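Local coordinates for protein poly-beta-1,6-N-acetyl-D-glucosamine N-deacetylase (Aggregatibacter actinomycetemcomitans, PDB 4U10) that probably removes N-acetyl groups from the exopolysaccharide poly-beta-1,6-N-acetyl-D-glucosamine, using a metal-dependent polysaccharide deacetylase domain, the part of the longer protein held here, at residues 10-15 and 29-34; 36-41 and 89-94; 148-153 and 161-166. All blocks are in the same frame, centred on the assembly; numbering follows the deposited sequence.

Contact 1 (10-15 and 29-34). With ZN (zinc ion), chain D.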
loop_
_atom_site.group_PDB
_atom_site.type_symbol
_atom_site.label_atom_id
_atom_site.label_comp_id
_atom_site.label_asym_id
_atom_site.label_seq_id
_atom_site.Cartn_x
_atom_site.Cartn_y
_atom_site.Cartn_z
ATOM N N HIS A 10 0.338 7.861 1.002
ATOM C CA HIS A 10 0.892 7.356 2.267
ATOM C C HIS A 10 0.190 8.095 3.394
ATOM O O HIS A 10 -1.056 7.941 3.564
ATOM C CB HIS A 10 2.424 7.497 2.245
ATOM C CG HIS A 10 3.046 6.593 1.241
ATOM N ND1 HIS A 10 3.055 6.884 -0.105
ATOM C CD2 HIS A 10 3.557 5.355 1.361
ATOM C CE1 HIS A 10 3.583 5.883 -0.775
ATOM N NE2 HIS A 10 3.910 4.943 0.093
ATOM N N SER A 11 0.918 8.896 4.150
ATOM C CA SER A 11 0.258 9.631 5.210
ATOM C C SER A 11 -0.351 10.923 4.682
ATOM O O SER A 11 0.167 11.533 3.714
ATOM C CB SER A 11 1.190 9.911 6.360
ATOM O OG SER A 11 0.442 10.178 7.465
ATOM N N VAL A 12 -1.422 11.330 5.368
ATOM C CA VAL A 12 -2.217 12.539 5.109
ATOM C C VAL A 12 -2.517 13.192 6.477
ATOM O O VAL A 12 -3.021 12.564 7.384
ATOM C CB VAL A 12 -3.520 12.296 4.330
ATOM C CG1 VAL A 12 -4.230 13.628 4.037
ATOM C CG2 VAL A 12 -3.261 11.617 2.993
ATOM N N VAL A 13 -2.121 14.452 6.629
ATOM C CA VAL A 13 -2.211 15.158 7.882
ATOM C C VAL A 13 -3.024 16.452 7.641
ATOM O O VAL A 13 -3.058 16.990 6.505
ATOM C CB VAL A 13 -0.809 15.478 8.466
ATOM C CG1 VAL A 13 -0.107 14.215 8.849
ATOM C CG2 VAL A 13 0.051 16.267 7.510
ATOM N N ASP A 14 -3.662 16.971 8.691
ATOM C CA ASP A 14 -4.380 18.238 8.586
ATOM C C ASP A 14 -3.422 19.409 8.342
ATOM O O ASP A 14 -3.723 20.318 7.578
ATOM C CB ASP A 14 -5.233 18.486 9.819
ATOM C CG ASP A 14 -6.525 17.672 9.785
ATOM O OD1 ASP A 14 -7.043 17.339 8.672
ATOM O OD2 ASP A 14 -7.009 17.343 10.872
ATOM N N ASP A 15 -2.271 19.366 8.976
ATOM C CA ASP A 15 -1.160 20.364 8.752
ATOM C C ASP A 15 -0.993 20.803 7.280
ATOM O O ASP A 15 -0.750 19.966 6.367
ATOM C CB ASP A 15 0.108 19.696 9.303
ATOM C CG ASP A 15 1.327 20.585 9.280
ATOM O OD1 ASP A 15 1.188 21.807 9.231
ATOM O OD2 ASP A 15 2.467 20.039 9.297
ATOM N N ILE A 29 1.266 14.195 2.667
ATOM C CA ILE A 29 0.606 15.372 2.094
ATOM C C ILE A 29 -0.467 15.909 3.060
ATOM O O ILE A 29 -0.708 15.300 4.090
ATOM C CB ILE A 29 -0.012 15.071 0.743
ATOM C CG1 ILE A 29 -1.193 14.112 0.879
ATOM C CG2 ILE A 29 1.021 14.510 -0.193
ATOM C CD1 ILE A 29 -1.970 14.024 -0.411
ATOM N N SER A 30 -1.063 17.059 2.716
ATOM C CA SER A 30 -2.067 17.707 3.532
ATOM C C SER A 30 -3.407 17.155 3.114
ATOM O O SER A 30 -3.606 16.706 1.970
ATOM C CB SER A 30 -2.076 19.259 3.358
ATOM O OG SER A 30 -2.420 19.582 2.013
ATOM N N ALA A 31 -4.308 17.171 4.066
ATOM C CA ALA A 31 -5.673 16.780 3.832
ATOM C C ALA A 31 -6.273 17.714 2.761
ATOM O O ALA A 31 -7.046 17.271 1.932
ATOM C CB ALA A 31 -6.428 16.839 5.130
ATOM N N ASN A 32 -5.888 18.997 2.725
ATOM C CA ASN A 32 -6.423 19.883 1.668
ATOM C C ASN A 32 -6.040 19.423 0.288
ATOM O O ASN A 32 -6.877 19.443 -0.665
ATOM C CB ASN A 32 -5.961 21.335 1.873
ATOM C CG ASN A 32 -6.665 22.301 0.928
ATOM O OD1 ASN A 32 -7.809 22.686 1.167
ATOM N ND2 ASN A 32 -5.992 22.674 -0.177
ATOM N N LEU A 33 -4.782 18.982 0.148
ATOM C CA LEU A 33 -4.338 18.489 -1.142
ATOM C C LEU A 33 -5.096 17.213 -1.518
ATOM O O LEU A 33 -5.436 17.039 -2.702
ATOM C CB LEU A 33 -2.835 18.266 -1.244
ATOM C CG LEU A 33 -2.367 17.713 -2.575
ATOM C CD1 LEU A 33 -2.537 18.727 -3.707
ATOM C CD2 LEU A 33 -0.890 17.312 -2.498
ATOM N N LEU A 34 -5.377 16.370 -0.533
ATOM C CA LEU A 34 -6.094 15.107 -0.751
ATOM C C LEU A 34 -7.528 15.455 -1.250
ATOM O O LEU A 34 -8.018 14.926 -2.272
ATOM C CB LEU A 34 -6.188 14.289 0.554
ATOM C CG LEU A 34 -7.024 12.998 0.475
ATOM C CD1 LEU A 34 -6.335 12.000 -0.464
ATOM C CD2 LEU A 34 -7.369 12.291 1.796
HETATM ZN ZN ZN D . 4.249 2.883 -0.439
HETATM O O HOH W 1 -5.126 20.353 5.166
HETATM O O HOH W 2 5.541 1.954 0.774
#

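Contact 2 (36-41 and 89-94)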
loop_
_atom_site.group_PDB
_atom_site.type_symbol
_atom_site.label_atom_id
_atom_site.label_comp_id
_atom_site.label_asym_id
_atom_site.label_seq_id
_atom_site.Cartn_x
_atom_site.Cartn_y
_atom_site.Cartn_z
ATOM N N SER A 36 -8.488 18.046 -2.689
ATOM C CA SER A 36 -8.394 18.677 -3.989
ATOM C C SER A 36 -8.324 17.638 -5.079
ATOM O O SER A 36 -8.935 17.788 -6.180
ATOM C CB SER A 36 -7.216 19.688 -4.062
ATOM O OG SER A 36 -6.011 19.079 -4.408
ATOM N N HIS A 37 -7.572 16.575 -4.804
ATOM C CA HIS A 37 -7.546 15.469 -5.694
ATOM C C HIS A 37 -8.962 14.814 -5.786
ATOM O O HIS A 37 -9.392 14.486 -6.858
ATOM C CB HIS A 37 -6.534 14.420 -5.247
ATOM C CG HIS A 37 -5.126 14.873 -5.328
ATOM N ND1 HIS A 37 -4.096 14.153 -4.781
ATOM C CD2 HIS A 37 -4.569 15.988 -5.841
ATOM C CE1 HIS A 37 -2.954 14.769 -5.005
ATOM N NE2 HIS A 37 -3.212 15.891 -5.641
ATOM N N PHE A 38 -9.606 14.594 -4.653
ATOM C CA PHE A 38 -10.936 13.911 -4.587
ATOM C C PHE A 38 -11.989 14.688 -5.320
ATOM O O PHE A 38 -12.827 14.122 -6.014
ATOM C CB PHE A 38 -11.380 13.743 -3.139
ATOM C CG PHE A 38 -10.711 12.606 -2.437
ATOM C CD1 PHE A 38 -9.600 11.978 -2.989
ATOM C CD2 PHE A 38 -11.153 12.210 -1.201
ATOM C CE1 PHE A 38 -8.964 10.930 -2.314
ATOM C CE2 PHE A 38 -10.521 11.181 -0.536
ATOM C CZ PHE A 38 -9.444 10.523 -1.102
ATOM N N ASN A 39 -11.928 16.004 -5.154
ATOM C CA ASN A 39 -12.721 16.935 -5.991
ATOM C C ASN A 39 -12.388 16.966 -7.478
ATOM O O ASN A 39 -13.284 17.031 -8.293
ATOM C CB ASN A 39 -12.557 18.345 -5.453
ATOM C CG ASN A 39 -13.273 18.537 -4.166
ATOM O OD1 ASN A 39 -14.192 17.777 -3.832
ATOM N ND2 ASN A 39 -12.865 19.562 -3.404
ATOM N N TRP A 40 -11.114 16.970 -7.828
ATOM C CA TRP A 40 -10.696 17.042 -9.193
ATOM C C TRP A 40 -11.103 15.767 -9.917
ATOM O O TRP A 40 -11.522 15.835 -11.093
ATOM C CB TRP A 40 -9.196 17.223 -9.293
ATOM C CG TRP A 40 -8.792 17.375 -10.683
ATOM C CD1 TRP A 40 -8.706 18.550 -11.373
ATOM C CD2 TRP A 40 -8.472 16.331 -11.622
ATOM N NE1 TRP A 40 -8.325 18.306 -12.663
ATOM C CE2 TRP A 40 -8.185 16.956 -12.851
ATOM C CE3 TRP A 40 -8.398 14.930 -11.540
ATOM C CZ2 TRP A 40 -7.827 16.232 -14.004
ATOM C CZ3 TRP A 40 -8.030 14.208 -12.685
ATOM C CH2 TRP A 40 -7.754 14.862 -13.901
ATOM N N LEU A 41 -10.998 14.613 -9.235
ATOM C CA LEU A 41 -11.381 13.365 -9.871
ATOM C C LEU A 41 -12.872 13.429 -10.227
ATOM O O LEU A 41 -13.237 13.138 -11.360
ATOM C CB LEU A 41 -11.112 12.125 -8.969
ATOM C CG LEU A 41 -9.659 11.814 -8.609
ATOM C CD1 LEU A 41 -9.571 10.798 -7.498
ATOM C CD2 LEU A 41 -8.961 11.310 -9.852
ATOM N N LYS A 89 -15.452 8.473 3.684
ATOM C CA LYS A 89 -16.850 8.348 4.023
ATOM C C LYS A 89 -17.687 9.531 3.493
ATOM O O LYS A 89 -18.722 9.304 2.929
ATOM C CB LYS A 89 -17.069 8.220 5.523
ATOM C CG LYS A 89 -16.571 6.923 6.080
ATOM C CD LYS A 89 -17.100 6.665 7.465
ATOM C CE LYS A 89 -16.529 7.663 8.453
ATOM N NZ LYS A 89 -16.679 7.202 9.876
ATOM N N ALA A 90 -17.229 10.758 3.701
ATOM C CA ALA A 90 -17.850 11.971 3.140
ATOM C C ALA A 90 -17.990 11.968 1.605
ATOM O O ALA A 90 -19.005 12.385 1.062
ATOM C CB ALA A 90 -17.008 13.185 3.524
ATOM N N TYR A 91 -16.972 11.501 0.908
ATOM C CA TYR A 91 -17.040 11.383 -0.538
ATOM C C TYR A 91 -17.677 10.098 -1.054
ATOM O O TYR A 91 -17.846 9.937 -2.258
ATOM C CB TYR A 91 -15.624 11.500 -1.089
ATOM C CG TYR A 91 -15.185 12.939 -1.153
ATOM C CD1 TYR A 91 -14.724 13.605 -0.042
ATOM C CD2 TYR A 91 -15.221 13.619 -2.377
ATOM C CE1 TYR A 91 -14.303 14.946 -0.142
ATOM C CE2 TYR A 91 -14.840 14.947 -2.490
ATOM C CZ TYR A 91 -14.413 15.628 -1.369
ATOM O OH TYR A 91 -14.017 16.944 -1.550
ATOM N N ASN A 92 -17.982 9.194 -0.147
ATOM C CA ASN A 92 -18.269 7.807 -0.476
ATOM C C ASN A 92 -17.279 7.172 -1.515
ATOM O O ASN A 92 -17.647 6.532 -2.511
ATOM C CB ASN A 92 -19.744 7.653 -0.855
ATOM C CG ASN A 92 -20.196 6.219 -0.775
ATOM O OD1 ASN A 92 -19.887 5.492 0.178
ATOM N ND2 ASN A 92 -20.902 5.794 -1.793
ATOM N N TYR A 93 -15.999 7.370 -1.213
ATOM C CA TYR A 93 -14.879 6.786 -1.950
ATOM C C TYR A 93 -14.312 5.581 -1.276
ATOM O O TYR A 93 -13.869 5.643 -0.124
ATOM C CB TYR A 93 -13.756 7.812 -2.102
ATOM C CG TYR A 93 -13.956 8.848 -3.168
ATOM C CD1 TYR A 93 -15.068 8.846 -4.034
ATOM C CD2 TYR A 93 -13.001 9.819 -3.359
ATOM C CE1 TYR A 93 -15.198 9.825 -5.027
ATOM C CE2 TYR A 93 -13.130 10.769 -4.358
ATOM C CZ TYR A 93 -14.238 10.783 -5.181
ATOM O OH TYR A 93 -14.299 11.746 -6.178
ATOM N N PRO A 94 -14.350 4.437 -1.964
ATOM C CA PRO A 94 -13.630 3.303 -1.419
ATOM C C PRO A 94 -12.128 3.417 -1.705
ATOM O O PRO A 94 -11.682 4.235 -2.557
ATOM C CB PRO A 94 -14.196 2.123 -2.183
ATOM C CG PRO A 94 -14.669 2.677 -3.462
ATOM C CD PRO A 94 -15.063 4.098 -3.200
#

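Contact 3 (148-153 and 161-166). With ZN (zinc ion), chain C.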
loop_
_atom_site.group_PDB
_atom_site.type_symbol
_atom_site.label_atom_id
_atom_site.label_comp_id
_atom_site.label_asym_id
_atom_site.label_seq_id
_atom_site.Cartn_x
_atom_site.Cartn_y
_atom_site.Cartn_z
ATOM N N LEU A 148 8.935 -6.907 6.213
ATOM C CA LEU A 148 9.916 -6.637 5.149
ATOM C C LEU A 148 9.813 -5.210 4.559
ATOM O O LEU A 148 10.185 -4.949 3.385
ATOM C CB LEU A 148 9.827 -7.743 4.081
ATOM C CG LEU A 148 10.200 -9.176 4.486
ATOM C CD1 LEU A 148 9.818 -10.162 3.399
ATOM C CD2 LEU A 148 11.665 -9.354 4.917
ATOM N N HIS A 149 9.378 -4.270 5.404
ATOM C CA HIS A 149 9.293 -2.880 5.032
ATOM C C HIS A 149 10.487 -2.201 5.652
ATOM O O HIS A 149 10.338 -1.277 6.460
ATOM C CB HIS A 149 8.049 -2.278 5.600
ATOM C CG HIS A 149 7.609 -1.041 4.905
ATOM N ND1 HIS A 149 8.281 0.151 4.980
ATOM C CD2 HIS A 149 6.558 -0.821 4.083
ATOM C CE1 HIS A 149 7.683 1.048 4.233
ATOM N NE2 HIS A 149 6.598 0.497 3.721
ATOM N N HIS A 150 11.660 -2.764 5.386
ATOM C CA HIS A 150 12.957 -2.250 5.931
ATOM C C HIS A 150 14.042 -2.665 4.956
ATOM O O HIS A 150 13.764 -3.424 4.007
ATOM C CB HIS A 150 13.259 -2.775 7.339
ATOM C CG HIS A 150 13.382 -4.279 7.423
ATOM N ND1 HIS A 150 14.532 -4.960 7.102
ATOM C CD2 HIS A 150 12.472 -5.229 7.733
ATOM C CE1 HIS A 150 14.346 -6.254 7.269
ATOM N NE2 HIS A 150 13.108 -6.441 7.672
ATOM N N GLY A 151 15.253 -2.151 5.146
ATOM C CA GLY A 151 16.421 -2.635 4.444
ATOM C C GLY A 151 17.117 -3.844 5.040
ATOM O O GLY A 151 16.961 -4.172 6.222
ATOM N N VAL A 152 17.875 -4.517 4.188
ATOM C CA VAL A 152 18.893 -5.484 4.613
ATOM C C VAL A 152 20.247 -5.071 4.042
ATOM O O VAL A 152 20.349 -4.458 2.948
ATOM C CB VAL A 152 18.587 -6.877 4.096
ATOM C CG1 VAL A 152 17.280 -7.388 4.677
ATOM C CG2 VAL A 152 18.559 -6.871 2.573
ATOM N N ARG A 153 21.311 -5.424 4.750
ATOM C CA ARG A 153 22.649 -5.230 4.177
ATOM C C ARG A 153 22.742 -6.114 2.951
ATOM O O ARG A 153 22.449 -7.308 2.992
ATOM C CB ARG A 153 23.681 -5.571 5.223
ATOM C CG ARG A 153 25.086 -5.147 4.840
ATOM C CD ARG A 153 26.049 -5.440 5.976
ATOM N NE ARG A 153 27.427 -5.605 5.512
ATOM C CZ ARG A 153 28.369 -6.256 6.205
ATOM N NH1 ARG A 153 28.103 -6.807 7.389
ATOM N NH2 ARG A 153 29.598 -6.371 5.713
ATOM N N LEU A 161 19.631 -2.440 0.792
ATOM C CA LEU A 161 18.557 -2.502 -0.240
ATOM C C LEU A 161 17.256 -3.002 0.422
ATOM O O LEU A 161 17.323 -3.676 1.426
ATOM C CB LEU A 161 18.941 -3.470 -1.357
ATOM C CG LEU A 161 20.190 -3.130 -2.153
ATOM C CD1 LEU A 161 20.446 -4.191 -3.216
ATOM C CD2 LEU A 161 19.970 -1.734 -2.732
ATOM N N PRO A 162 16.056 -2.669 -0.144
ATOM C CA PRO A 162 14.798 -3.153 0.427
ATOM C C PRO A 162 14.840 -4.630 0.556
ATOM O O PRO A 162 15.155 -5.307 -0.392
ATOM C CB PRO A 162 13.734 -2.723 -0.629
ATOM C CG PRO A 162 14.291 -1.544 -1.289
ATOM C CD PRO A 162 15.814 -1.657 -1.190
ATOM N N ALA A 163 14.499 -5.131 1.730
ATOM C CA ALA A 163 14.549 -6.525 2.052
ATOM C C ALA A 163 13.833 -7.462 1.081
ATOM O O ALA A 163 14.224 -8.606 0.936
ATOM C CB ALA A 163 14.010 -6.750 3.497
ATOM N N VAL A 164 12.758 -7.006 0.457
ATOM C CA VAL A 164 12.019 -7.820 -0.467
ATOM C C VAL A 164 12.880 -8.201 -1.681
ATOM O O VAL A 164 12.736 -9.305 -2.185
ATOM C CB VAL A 164 10.724 -7.096 -0.925
ATOM C CG1 VAL A 164 10.078 -7.782 -2.128
ATOM C CG2 VAL A 164 9.714 -7.091 0.183
ATOM N N VAL A 165 13.788 -7.323 -2.110
ATOM C CA VAL A 165 14.359 -7.458 -3.456
ATOM C C VAL A 165 15.836 -7.805 -3.500
ATOM O O VAL A 165 16.408 -7.797 -4.604
ATOM C CB VAL A 165 14.119 -6.223 -4.359
ATOM C CG1 VAL A 165 12.632 -6.034 -4.607
ATOM C CG2 VAL A 165 14.749 -4.947 -3.808
ATOM N N ALA A 166 16.434 -8.148 -2.349
ATOM C CA ALA A 166 17.885 -8.393 -2.251
ATOM C C ALA A 166 18.181 -9.525 -1.284
ATOM O O ALA A 166 17.727 -9.439 -0.156
ATOM C CB ALA A 166 18.561 -7.120 -1.736
HETATM ZN ZN ZN C . 5.184 1.413 2.537
HETATM O O HOH W 3 11.335 -4.210 0.893
HETATM O O HOH W 2 5.541 1.954 0.774
#

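Contact 1 (10-15 and 29-34)
Val12 is the apolar centre of this contact, and its two methyl groups divide the work. CG2 lies beside Ile29 CG1 at 3.9 Å, the two side chains pointing the same way from neighbouring parallel strands. CG1 stands anti to the backbone N (chi1 -177°), which sends it over the start of the helix. There it presses on Ala31 CA at 3.5 Å, a tight carbon contact, and also meets Leu34 CB. Backbone bonds flank this packing. Ile29 N donates to Ser11 O, and Ile29 O accepts from Val13 N at 3.0 Å. The third bond, from Ala31 N to Val13 O at 2.7 Å, is more bent and ties the strand end to the first turn of the helix. Ser30 is the N-cap. Its OG accepts from Leu33 N at 3.1 Å and so takes up an amide that the first helical turn cannot serve. At the outer edge, water 1 donates to Asp14 O and accepts from Asn32 N. Two residues before Val12, His10 NE2 binds a zinc ion at 2.1 Å, with Asp74 as a second protein ligand. Strand 29-30 is a short parallel addition to the mixed sheet of the deacetylase domain, pairing with the end of strand 3-13, and leads straight into helix 31-42. Val83 of helix 79-91 packs on both Val12 and Ala31, while Tyr9 touches Ile29 and Leu34.

Contact 2 (36-41 and 89-94)
Phe38, Asn39, Tyr91 and Tyr93 all carry CG anti to the carbonyl carbon, with chi1 between -72° and -80°. This torsion lays the Phe38 ring against both tyrosines, while the amide end of Asn39 reaches Tyr91 OH. The three rings form an aromatic cluster. The edge of Tyr93 meets the face of Phe38, with Tyr93 CE2 3.6 Å from Phe38 CG and the planes at 68°. Phe38 in turn gives its own edge to the face of Tyr91, a second T-shaped pair with centroids 5.5 Å apart. Phe38 CB sits over that same Tyr91 ring as a CH-pi contact. Two hydroxyls finish the contact. Tyr93 OH donates to the backbone O of Phe38 at 2.8 Å, well off the carbonyl axis. Tyr91 OH donates to Asn39 OD1, which lies at the ring edge in its plane; the modelled separation is very short, so its exact length is doubtful. A Schellman motif at Asn92 ends helix 79-91 and turns the chain from Tyr91 to Tyr93. The cluster joins helix 31-42 to the end of helix 79-91 and the residues just after it. Leu71 of strand 68-75 touches Phe38, Leu41 and Tyr93, and Leu88 packs on Phe38 and Tyr93.

Contact 3 (148-153 and 161-166)
Val152 and Leu161 exchange two backbone hydrogen bonds, the hydrogen-bonded pair of an antiparallel beta hairpin made by strands 151-153 and 160-162. Val152 N donates to Leu161 O at 2.9 Å, and Leu161 N donates back to Val152 O at 3.0 Å. A third bond continues the pattern beyond the strands. Ala163 N reaches His150 O in the carbonyl plane, with an angle of 171° at the hydrogen. Between these bonds Gly151 faces Pro162 as a non-hydrogen-bonded pair, and Gly151 CA makes a CA-H...O contact with Leu161 O. Water 3 adds a link by donating to Leu148 O and accepting from Val164 N.

From Pro162, the last residue of its strand, the chain folds into a type I turn that ends at Val165. This turn places the methyl of Ala163 at the middle of the packing. Val152 CG1 meets that methyl at 3.5 Å, and Leu148 CD2 reaches it at 3.8 Å. The His150 ring offers it a face in a CH-pi contact. Its chi1 of 61° puts CG between the backbone N and carbonyl carbon, and ND1 then donates to Gly151 O at 2.7 Å. That oxygen lies in the ring plane, although ND1 stands above the carbonyl plane. The bond should restrain the rotation of the ring over Ala163. Farther out, Val164 CG2 lies against Leu148 CB. Helix 177-199 backs this side: Leu148 packs on Leu184 and Phe188, and Arg183 donates hydrogen bonds to the carbonyl oxygens of Ala163 and Ala166.

His149 points away from the hairpin partner into the metal site, where Asp75 and His144 also bind. Its NE2 is 2.1 Å from the zinc ion, which carries water 2 at 1.9 Å.

The three contacts come in series along the chain. Contacts 1 and 2 have centres about 13 Å apart and share helix 31-42: its first turn follows the strand pairing of contact 1, and its later turns pack in contact 2. The parallel strands 3-13 and 68-75 of the deacetylase domain's mixed sheet lie beside helices 31-42 and 79-91. Contact 3 belongs to a separate two-stranded hairpin, about 34 Å from contact 2 between centres and on the opposite side of the chain's centre. Contacts 1 and 3 do not touch, yet water 2 bridges their zinc ions. The metal centre thus draws on His10, near the end of strand 3-13, and His149, just before the hairpin.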